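Local coordinates for protein carbohydrate binding module (Uncultured bacterium, PDB 2W3J) that probably binds uronic acid sugars as a calcium-containing carbohydrate-binding module of family 35, at residues L3-A8 with N120-R125; V9-N14 with I41-S46; T64-A69 with T80-T85. All coordinates share one frame; numbering follows the deposited sequence.

Interaction 1. Residues L3-A8 with N120-R125; sequences LFEESA and NIDSIR. With CA (calcium ion), chain C.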
loop_
_atom_site.group_PDB
_atom_site.type_symbol
_atom_site.label_atom_id
_atom_site.label_comp_id
_atom_site.label_asym_id
_atom_site.label_seq_id
_atom_site.Cartn_x
_atom_site.Cartn_y
_atom_site.Cartn_z
ATOM N N LEU A 3 -0.673 10.217 -5.499
ATOM C CA LEU A 3 -0.407 9.751 -4.147
ATOM C C LEU A 3 -1.710 9.363 -3.505
ATOM O O LEU A 3 -2.612 10.209 -3.338
ATOM C CB LEU A 3 0.279 10.867 -3.355
ATOM C CG LEU A 3 0.552 10.588 -1.870
ATOM C CD1 LEU A 3 1.514 9.412 -1.743
ATOM C CD2 LEU A 3 1.145 11.860 -1.158
ATOM N N PHE A 4 -1.830 8.081 -3.129
ATOM C CA PHE A 4 -3.085 7.521 -2.610
ATOM C C PHE A 4 -3.048 7.436 -1.071
ATOM O O PHE A 4 -2.205 6.746 -0.531
ATOM C CB PHE A 4 -3.277 6.081 -3.135
ATOM C CG PHE A 4 -3.538 6.015 -4.632
ATOM C CD1 PHE A 4 -4.824 5.854 -5.097
ATOM C CD2 PHE A 4 -2.484 6.110 -5.538
ATOM C CE1 PHE A 4 -5.087 5.783 -6.488
ATOM C CE2 PHE A 4 -2.735 6.066 -6.927
ATOM C CZ PHE A 4 -4.043 5.904 -7.372
ATOM N N GLU A 5 -3.960 8.146 -0.426
ATOM C CA GLU A 5 -4.091 8.184 1.033
ATOM C C GLU A 5 -5.334 7.412 1.445
ATOM O O GLU A 5 -6.345 7.331 0.709
ATOM C CB GLU A 5 -4.239 9.646 1.484
ATOM C CG GLU A 5 -3.038 10.484 1.132
ATOM C CD GLU A 5 -1.849 10.254 2.050
ATOM O OE1 GLU A 5 -1.983 9.503 3.053
ATOM O OE2 GLU A 5 -0.761 10.839 1.788
ATOM N N GLU A 6 -5.311 6.892 2.669
ATOM C CA GLU A 6 -6.524 6.313 3.217
ATOM C C GLU A 6 -7.655 7.345 3.286
ATOM O O GLU A 6 -7.413 8.554 3.451
ATOM C CB GLU A 6 -6.215 5.715 4.591
ATOM C CG GLU A 6 -5.909 6.719 5.698
ATOM C CD GLU A 6 -4.667 7.594 5.451
ATOM O OE1 GLU A 6 -3.675 7.115 4.847
ATOM O OE2 GLU A 6 -4.675 8.777 5.896
ATOM N N SER A 7 -8.875 6.850 3.107
ATOM C CA SER A 7 -10.088 7.671 3.153
ATOM C C SER A 7 -10.145 8.747 2.048
ATOM O O SER A 7 -10.900 9.720 2.156
ATOM C CB SER A 7 -10.265 8.303 4.539
ATOM O OG SER A 7 -10.107 7.332 5.565
ATOM N N ALA A 8 -9.320 8.606 1.019
ATOM C CA ALA A 8 -9.393 9.545 -0.097
ATOM C C ALA A 8 -9.849 8.702 -1.287
ATOM O O ALA A 8 -9.755 7.474 -1.243
ATOM C CB ALA A 8 -8.024 10.180 -0.378
ATOM N N ASN A 120 2.402 -0.610 9.191
ATOM C CA ASN A 120 1.425 0.482 9.147
ATOM C C ASN A 120 1.626 1.177 7.813
ATOM O O ASN A 120 2.707 1.655 7.530
ATOM C CB ASN A 120 1.678 1.463 10.298
ATOM C CG ASN A 120 1.347 0.853 11.642
ATOM O OD1 ASN A 120 0.565 -0.108 11.730
ATOM N ND2 ASN A 120 1.876 1.456 12.716
ATOM N N ILE A 121 0.572 1.250 7.008
ATOM C CA ILE A 121 0.747 1.757 5.622
ATOM C C ILE A 121 0.232 3.191 5.512
ATOM O O ILE A 121 -0.963 3.447 5.714
ATOM C CB ILE A 121 0.011 0.889 4.614
ATOM C CG1 ILE A 121 0.445 -0.592 4.756
ATOM C CG2 ILE A 121 0.263 1.454 3.159
ATOM C CD1 ILE A 121 1.961 -0.782 4.562
ATOM N N ASP A 122 1.151 4.118 5.262
ATOM C CA ASP A 122 0.816 5.554 5.200
ATOM C C ASP A 122 0.158 5.889 3.854
ATOM O O ASP A 122 -0.836 6.614 3.782
ATOM C CB ASP A 122 2.102 6.364 5.358
ATOM C CG ASP A 122 1.856 7.846 5.274
ATOM O OD1 ASP A 122 0.783 8.287 5.775
ATOM O OD2 ASP A 122 2.741 8.536 4.736
ATOM N N SER A 123 0.742 5.375 2.788
ATOM C CA SER A 123 0.275 5.747 1.451
ATOM C C SER A 123 0.929 4.852 0.417
ATOM O O SER A 123 1.931 4.171 0.682
ATOM C CB SER A 123 0.708 7.201 1.162
ATOM O OG SER A 123 2.150 7.331 1.234
ATOM N N ILE A 124 0.364 4.870 -0.779
ATOM C CA ILE A 124 1.053 4.333 -1.940
ATOM C C ILE A 124 1.081 5.430 -3.022
ATOM O O ILE A 124 0.096 6.128 -3.212
ATOM C CB ILE A 124 0.463 2.987 -2.451
ATOM C CG1 ILE A 124 1.369 2.409 -3.533
ATOM C CG2 ILE A 124 -0.992 3.072 -2.963
ATOM C CD1 ILE A 124 0.909 1.023 -3.945
ATOM N N ARG A 125 2.252 5.597 -3.632
ATOM C CA ARG A 125 2.468 6.613 -4.668
ATOM C C ARG A 125 2.783 5.882 -5.965
ATOM O O ARG A 125 3.725 5.096 -6.011
ATOM C CB ARG A 125 3.665 7.485 -4.281
ATOM C CG ARG A 125 3.940 8.682 -5.224
ATOM C CD ARG A 125 5.264 9.327 -4.886
ATOM N NE ARG A 125 5.335 9.810 -3.510
ATOM C CZ ARG A 125 4.942 11.021 -3.132
ATOM N NH1 ARG A 125 4.431 11.861 -4.024
ATOM N NH2 ARG A 125 5.045 11.390 -1.862
HETATM CA CA CA C . -1.507 8.486 5.157
HETATM O O HOH W 1 -3.010 4.613 3.851
#
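Glu5, Glu6 and Asp122 converge on one calcium ion that joins the first strand of the module to one of its last. Glu5 and Glu6 each give a single carboxylate oxygen, OE1 of Glu5 lying 2.4 Å from the calcium and OE1 of Glu6 2.6 Å. Asp122 grips the metal twice, through its backbone O and through OD1, because CG stands anti to the backbone N (chi1 179°) and the carboxylate folds back beside its own carbonyl. The backbone oxygens of Thr26 and Gly29 complete the site, so the ion ties both strands to their loop, consistent with a structural calcium. It probably offsets the repulsion among the three carboxylates; Arg58 forms a salt bridge with OD2 of Asp122, and Thr28 a hydrogen bond with OE2 of Glu6.

Beyond the metal, Phe4 and Ile124 form an antiparallel hydrogen-bonded pair. The Phe4 N to Ile124 O bond is short and straight, 2.7 Å at 166°, whereas the return bond from Ile124 N to Phe4 O stretches to 3.2 Å. On this buried face CB of Phe4 packs on CG2 of Ile124 at 3.8 Å. The Leu3-Arg125 end of the opposite face, partly open to solvent, is looser: CD1 of Leu3 touches CB of Ser123 and, in one of the two conformers of Arg125, lies over its guanidinium.

Strand 2-5 is an outermost strand of its antiparallel sheet; strand 120-126 continues it to strand 51-60, where Asp122 and Ser123 form a classic beta bulge opposite Arg58, while Phe4 and Ile124 pack against Leu45 and Trp43 of strand 40-47.

Interaction 2. Residues V9-N14 with I41-S46; sequences VGFCSN and IVWSLS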
loop_
_atom_site.group_PDB
_atom_site.type_symbol
_atom_site.label_atom_id
_atom_site.label_comp_id
_atom_site.label_asym_id
_atom_site.label_seq_id
_atom_site.Cartn_x
_atom_site.Cartn_y
_atom_site.Cartn_z
ATOM N N VAL A 9 -10.345 9.336 -2.355
ATOM C CA VAL A 9 -10.769 8.566 -3.523
ATOM C C VAL A 9 -9.598 7.713 -4.019
ATOM O O VAL A 9 -8.443 8.135 -3.988
ATOM C CB VAL A 9 -11.356 9.508 -4.653
ATOM C CG1 VAL A 9 -10.273 10.399 -5.223
ATOM C CG2 VAL A 9 -11.957 8.699 -5.747
ATOM N N GLY A 10 -9.890 6.495 -4.475
ATOM C CA GLY A 10 -8.841 5.582 -4.922
ATOM C C GLY A 10 -8.559 4.555 -3.818
ATOM O O GLY A 10 -7.952 3.520 -4.075
ATOM N N PHE A 11 -8.998 4.850 -2.599
ATOM C CA PHE A 11 -8.821 3.915 -1.474
ATOM C C PHE A 11 -10.090 3.114 -1.275
ATOM O O PHE A 11 -11.144 3.694 -1.081
ATOM C CB PHE A 11 -8.479 4.670 -0.188
ATOM C CG PHE A 11 -8.253 3.756 0.986
ATOM C CD1 PHE A 11 -6.997 3.196 1.195
ATOM C CD2 PHE A 11 -9.288 3.454 1.859
ATOM C CE1 PHE A 11 -6.762 2.336 2.267
ATOM C CE2 PHE A 11 -9.051 2.577 2.949
ATOM C CZ PHE A 11 -7.777 2.025 3.120
ATOM N N CYS A 12 -10.000 1.785 -1.317
ATOM C CA CYS A 12 -11.205 0.951 -1.296
ATOM C C CYS A 12 -11.523 0.346 0.053
ATOM O O CYS A 12 -12.648 0.463 0.534
ATOM C CB CYS A 12 -11.096 -0.188 -2.312
ATOM S SG CYS A 12 -10.802 0.446 -3.993
ATOM N N SER A 13 -10.563 -0.345 0.635
ATOM C CA SER A 13 -10.856 -1.104 1.858
ATOM C C SER A 13 -9.562 -1.434 2.568
ATOM O O SER A 13 -8.479 -1.407 1.987
ATOM C CB SER A 13 -11.640 -2.415 1.539
ATOM O OG SER A 13 -10.847 -3.308 0.781
ATOM N N ASN A 14 -9.689 -1.764 3.851
ATOM C CA ASN A 14 -8.546 -2.210 4.630
ATOM C C ASN A 14 -9.022 -3.107 5.753
ATOM O O ASN A 14 -10.107 -2.887 6.332
ATOM C CB ASN A 14 -7.789 -1.034 5.294
ATOM C CG ASN A 14 -8.674 -0.196 6.218
ATOM O OD1 ASN A 14 -9.485 0.589 5.749
ATOM N ND2 ASN A 14 -8.487 -0.327 7.547
ATOM N N ILE A 41 -5.054 -4.359 2.137
ATOM C CA ILE A 41 -5.507 -3.025 1.775
ATOM C C ILE A 41 -5.730 -3.086 0.265
ATOM O O ILE A 41 -4.959 -3.757 -0.449
ATOM C CB ILE A 41 -4.429 -2.001 2.049
ATOM C CG1 ILE A 41 -4.138 -1.934 3.538
ATOM C CG2 ILE A 41 -4.916 -0.623 1.540
ATOM C CD1 ILE A 41 -2.863 -1.057 3.860
ATOM N N VAL A 42 -6.786 -2.419 -0.203
ATOM C CA VAL A 42 -7.132 -2.415 -1.634
ATOM C C VAL A 42 -7.290 -0.987 -2.119
ATOM O O VAL A 42 -7.956 -0.169 -1.468
ATOM C CB VAL A 42 -8.472 -3.150 -1.867
ATOM C CG1 VAL A 42 -8.863 -3.108 -3.349
ATOM C CG2 VAL A 42 -8.353 -4.620 -1.384
ATOM N N TRP A 43 -6.707 -0.712 -3.287
ATOM C CA TRP A 43 -6.812 0.585 -3.953
ATOM C C TRP A 43 -7.336 0.385 -5.380
ATOM O O TRP A 43 -7.289 -0.744 -5.917
ATOM C CB TRP A 43 -5.439 1.212 -4.086
ATOM C CG TRP A 43 -4.732 1.570 -2.770
ATOM C CD1 TRP A 43 -4.857 2.742 -2.062
ATOM C CD2 TRP A 43 -3.770 0.772 -2.078
ATOM N NE1 TRP A 43 -3.994 2.716 -0.969
ATOM C CE2 TRP A 43 -3.320 1.523 -0.964
ATOM C CE3 TRP A 43 -3.207 -0.492 -2.315
ATOM C CZ2 TRP A 43 -2.359 1.045 -0.080
ATOM C CZ3 TRP A 43 -2.244 -0.972 -1.423
ATOM C CH2 TRP A 43 -1.840 -0.204 -0.311
ATOM N N SER A 44 -7.825 1.473 -5.983
ATOM C CA SER A 44 -8.319 1.419 -7.382
ATOM C C SER A 44 -7.767 2.645 -8.101
ATOM O O SER A 44 -7.885 3.768 -7.596
ATOM C CB SER A 44 -9.847 1.471 -7.400
ATOM O OG SER A 44 -10.392 1.395 -8.739
ATOM N N LEU A 45 -7.158 2.430 -9.265
ATOM C CA LEU A 45 -6.586 3.528 -10.035
ATOM C C LEU A 45 -6.877 3.376 -11.512
ATOM O O LEU A 45 -7.195 2.284 -11.980
ATOM C CB LEU A 45 -5.067 3.615 -9.836
ATOM C CG LEU A 45 -4.067 2.613 -10.424
ATOM C CD1 LEU A 45 -3.938 2.686 -11.950
ATOM C CD2 LEU A 45 -2.707 2.838 -9.789
ATOM N N SER A 46 -6.729 4.472 -12.241
ATOM C CA SER A 46 -6.823 4.430 -13.700
ATOM C C SER A 46 -5.484 4.802 -14.283
ATOM O O SER A 46 -4.810 5.704 -13.773
ATOM C CB SER A 46 -7.871 5.422 -14.205
ATOM O OG SER A 46 -9.147 5.098 -13.705
#
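Phe11 turns an edge of its ring toward the five-membered ring of Trp43 in an offset edge-to-face pair, the planes at 80° and the centroids 5.5 Å apart. CG of Phe11 stands anti to the backbone N (chi1 -179°), which carries CD1 to 3.7 Å from Trp43 NE1 and CE1 to 3.6 Å from CG2 of Ile41. That same methyl sits over the rim of one indole face, in the corner where the two rings meet.

Cys12 and Ser13 together face Val42 in a classic beta bulge. Val42 O takes a firm bond from Cys12 N at 2.8 Å and a weak one from Ser13 N, while Val42 N is held by Ser13 O. On this side SG of Cys12, set beside its own backbone N (chi1 -57°), reaches CB of Ser44 at 3.7 Å, and OG of Ser13 lies against CG2 of Val42. Gly10 O accepts from Ser44 N at 2.8 Å; the positive phi of Gly10 calls for glycine, since a CB would jam against the preceding carbonyl.

The chemistry thus divides by face: Ile41 and Trp43 pack on Ile121 and Ile124 of strand 120-126, with Phe11 beside Ile31, whereas Cys12, Ser13 and the aliphatic Val42 mix on the other side, and backbone hydrogen bonds supply the directional hold.

Interaction 3. Residues T64-A69 with T80-T85; sequences TSARRA and TLDFPT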
loop_
_atom_site.group_PDB
_atom_site.type_symbol
_atom_site.label_atom_id
_atom_site.label_comp_id
_atom_site.label_asym_id
_atom_site.label_seq_id
_atom_site.Cartn_x
_atom_site.Cartn_y
_atom_site.Cartn_z
ATOM N N THR A 64 8.942 -6.238 16.078
ATOM C CA THR A 64 10.025 -7.169 16.368
ATOM C C THR A 64 10.503 -7.908 15.113
ATOM O O THR A 64 11.565 -8.537 15.129
ATOM C CB THR A 64 9.639 -8.147 17.524
ATOM O OG1 THR A 64 8.344 -8.675 17.274
ATOM C CG2 THR A 64 9.532 -7.391 18.852
ATOM N N SER A 65 9.756 -7.829 14.006
ATOM C CA SER A 65 10.222 -8.480 12.800
ATOM C C SER A 65 9.719 -7.793 11.525
ATOM O O SER A 65 8.883 -6.882 11.592
ATOM C CB SER A 65 9.792 -9.935 12.812
ATOM O OG SER A 65 8.388 -10.012 12.606
ATOM N N ALA A 66 10.233 -8.238 10.378
ATOM C CA ALA A 66 9.728 -7.783 9.079
ATOM C C ALA A 66 8.277 -8.219 8.964
ATOM O O ALA A 66 7.850 -9.141 9.663
ATOM C CB ALA A 66 10.589 -8.344 7.942
ATOM N N ARG A 67 7.482 -7.523 8.146
ATOM C CA ARG A 67 6.088 -7.891 7.950
ATOM C C ARG A 67 5.858 -8.135 6.476
ATOM O O ARG A 67 5.274 -7.326 5.766
ATOM C CB ARG A 67 5.170 -6.790 8.457
ATOM C CG ARG A 67 5.249 -6.682 9.978
ATOM C CD ARG A 67 4.191 -5.764 10.548
ATOM N NE ARG A 67 4.466 -5.534 11.975
ATOM C CZ ARG A 67 3.756 -4.706 12.730
ATOM N NH1 ARG A 67 2.707 -4.084 12.202
ATOM N NH2 ARG A 67 4.077 -4.524 14.020
ATOM N N ARG A 68 6.344 -9.277 6.010
ATOM C CA ARG A 68 6.278 -9.572 4.581
ATOM C C ARG A 68 4.849 -9.512 4.056
ATOM O O ARG A 68 3.906 -9.930 4.720
ATOM C CB ARG A 68 6.958 -10.924 4.301
ATOM C CG ARG A 68 8.447 -10.885 4.630
ATOM C CD ARG A 68 9.207 -12.171 4.218
ATOM N NE ARG A 68 9.222 -12.401 2.771
ATOM C CZ ARG A 68 10.109 -11.862 1.941
ATOM N NH1 ARG A 68 11.032 -11.024 2.401
ATOM N NH2 ARG A 68 10.062 -12.142 0.649
ATOM N N ALA A 69 4.689 -8.979 2.836
ATOM C CA ALA A 69 3.364 -8.860 2.233
ATOM C C ALA A 69 3.499 -8.919 0.721
ATOM O O ALA A 69 4.502 -8.493 0.171
ATOM C CB ALA A 69 2.710 -7.524 2.604
ATOM N N THR A 80 6.640 -10.176 -3.567
ATOM C CA THR A 80 6.549 -10.141 -2.106
ATOM C C THR A 80 7.607 -9.204 -1.626
ATOM O O THR A 80 8.750 -9.309 -2.050
ATOM C CB THR A 80 6.763 -11.525 -1.475
ATOM O OG1 THR A 80 5.704 -12.368 -1.915
ATOM C CG2 THR A 80 6.696 -11.411 0.065
ATOM N N LEU A 81 7.210 -8.243 -0.782
ATOM C CA LEU A 81 8.106 -7.245 -0.244
ATOM C C LEU A 81 8.316 -7.554 1.234
ATOM O O LEU A 81 7.434 -8.098 1.880
ATOM C CB LEU A 81 7.497 -5.834 -0.377
ATOM C CG LEU A 81 7.175 -5.358 -1.803
ATOM C CD1 LEU A 81 6.614 -3.920 -1.806
ATOM C CD2 LEU A 81 8.420 -5.451 -2.628
ATOM N N ASP A 82 9.479 -7.202 1.748
ATOM C CA ASP A 82 9.887 -7.582 3.105
ATOM C C ASP A 82 9.249 -6.692 4.201
ATOM O O ASP A 82 8.840 -7.196 5.245
ATOM C CB ASP A 82 11.403 -7.466 3.208
ATOM C CG ASP A 82 11.971 -8.195 4.415
ATOM O OD1 ASP A 82 11.600 -9.382 4.633
ATOM O OD2 ASP A 82 12.796 -7.567 5.154
ATOM N N PHE A 83 9.220 -5.367 3.972
ATOM C CA PHE A 83 8.784 -4.424 5.034
ATOM C C PHE A 83 9.529 -4.625 6.352
ATOM O O PHE A 83 8.951 -5.000 7.368
ATOM C CB PHE A 83 7.278 -4.532 5.268
ATOM C CG PHE A 83 6.452 -4.102 4.090
ATOM C CD1 PHE A 83 6.155 -2.743 3.880
ATOM C CD2 PHE A 83 5.958 -5.035 3.203
ATOM C CE1 PHE A 83 5.355 -2.340 2.775
ATOM C CE2 PHE A 83 5.197 -4.638 2.093
ATOM C CZ PHE A 83 4.899 -3.291 1.886
ATOM N N PRO A 84 10.831 -4.399 6.323
ATOM C CA PRO A 84 11.678 -4.662 7.463
ATOM C C PRO A 84 11.342 -3.742 8.616
ATOM O O PRO A 84 10.801 -2.635 8.410
ATOM C CB PRO A 84 13.064 -4.320 6.941
ATOM C CG PRO A 84 12.837 -3.315 5.862
ATOM C CD PRO A 84 11.586 -3.853 5.183
ATOM N N THR A 85 11.670 -4.187 9.825
ATOM C CA THR A 85 11.606 -3.282 10.962
ATOM C C THR A 85 12.878 -2.430 11.103
ATOM O O THR A 85 13.993 -2.892 10.821
ATOM C CB THR A 85 11.358 -4.042 12.258
ATOM O OG1 THR A 85 11.442 -3.129 13.350
ATOM C CG2 THR A 85 12.435 -5.130 12.477
#
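Two torsions bring Arg68 and Asp82 together: the arginine chain runs extended to CD and then bends at chi3 (64°), and the aspartate CG lies opposite its own backbone N (chi1 -164°). In one of the two conformers of Arg68, NH1 thereby reaches OD1 of Asp82 at 2.8 Å in a salt bridge whose hydrogen bond is somewhat bent. The oxygen lies near the guanidinium plane but is met on its anti side, and the two flat groups are turned 50° from each other. Farther along the same guanidinium, NH2 of Arg68 touches CG2 of Thr80 at 3.5 Å. CB of Ala66 packs against the Asp82 carboxylate, 3.6 Å from OD2. An alanine in place of Asp82 is likely to leave the Arg68 guanidinium without its charged mate, able to turn away from Thr80, and to uncover the methyl of Ala66.

The two segments close the open end of a beta hairpin formed by strands 69-73 and 76-81 of the sandwich. Ala69 and Leu81 make a hydrogen-bonded antiparallel pair, Leu81 N to Ala69 O measuring 2.9 Å and Ala69 N to Leu81 O 3.0 Å. Regular strand pairing then gives way to loop, where Arg67 N still donates to Phe83 O at 3.0 Å; Asn61 ND2 donates to the same oxygen. The Arg67 side chain bonds Leu118 O through NH1 and comes within about 4 Å, between nearest atoms, of a bound calcium ion, possibly close to where the sugar binds.

Phe83 adopts positive backbone angles and sends its ring to the buried side, where CE2 meets CB of Ala69 at 3.8 Å. Phe59 meets this ring edge-to-face, and Val95, Ile57 and Leu110, from three strands, also touch Phe83.

How the interactions relate
Interactions 1 and 2 lie close together, their centres 9 Å apart, and touch through Ile124 with Trp43, Ile121 with Ile41 and Phe4 with Leu45, so that packing joins the two sheets they belong to. Strand 2-5 runs on through a turn into strand 11-14, which carries the chain from one sheet to the other. Interaction 3 lies about 18 Å from interaction 1 and 21 Å from interaction 2, centre to centre, yet shares a sheet with interaction 2; Phe83 also meets Ile121. Along the chain, interaction 2 closes before interaction 3 opens, and interaction 1 spans both: it closes the module near its ends, while interactions 2 and 3 hold opposite sides of its centre.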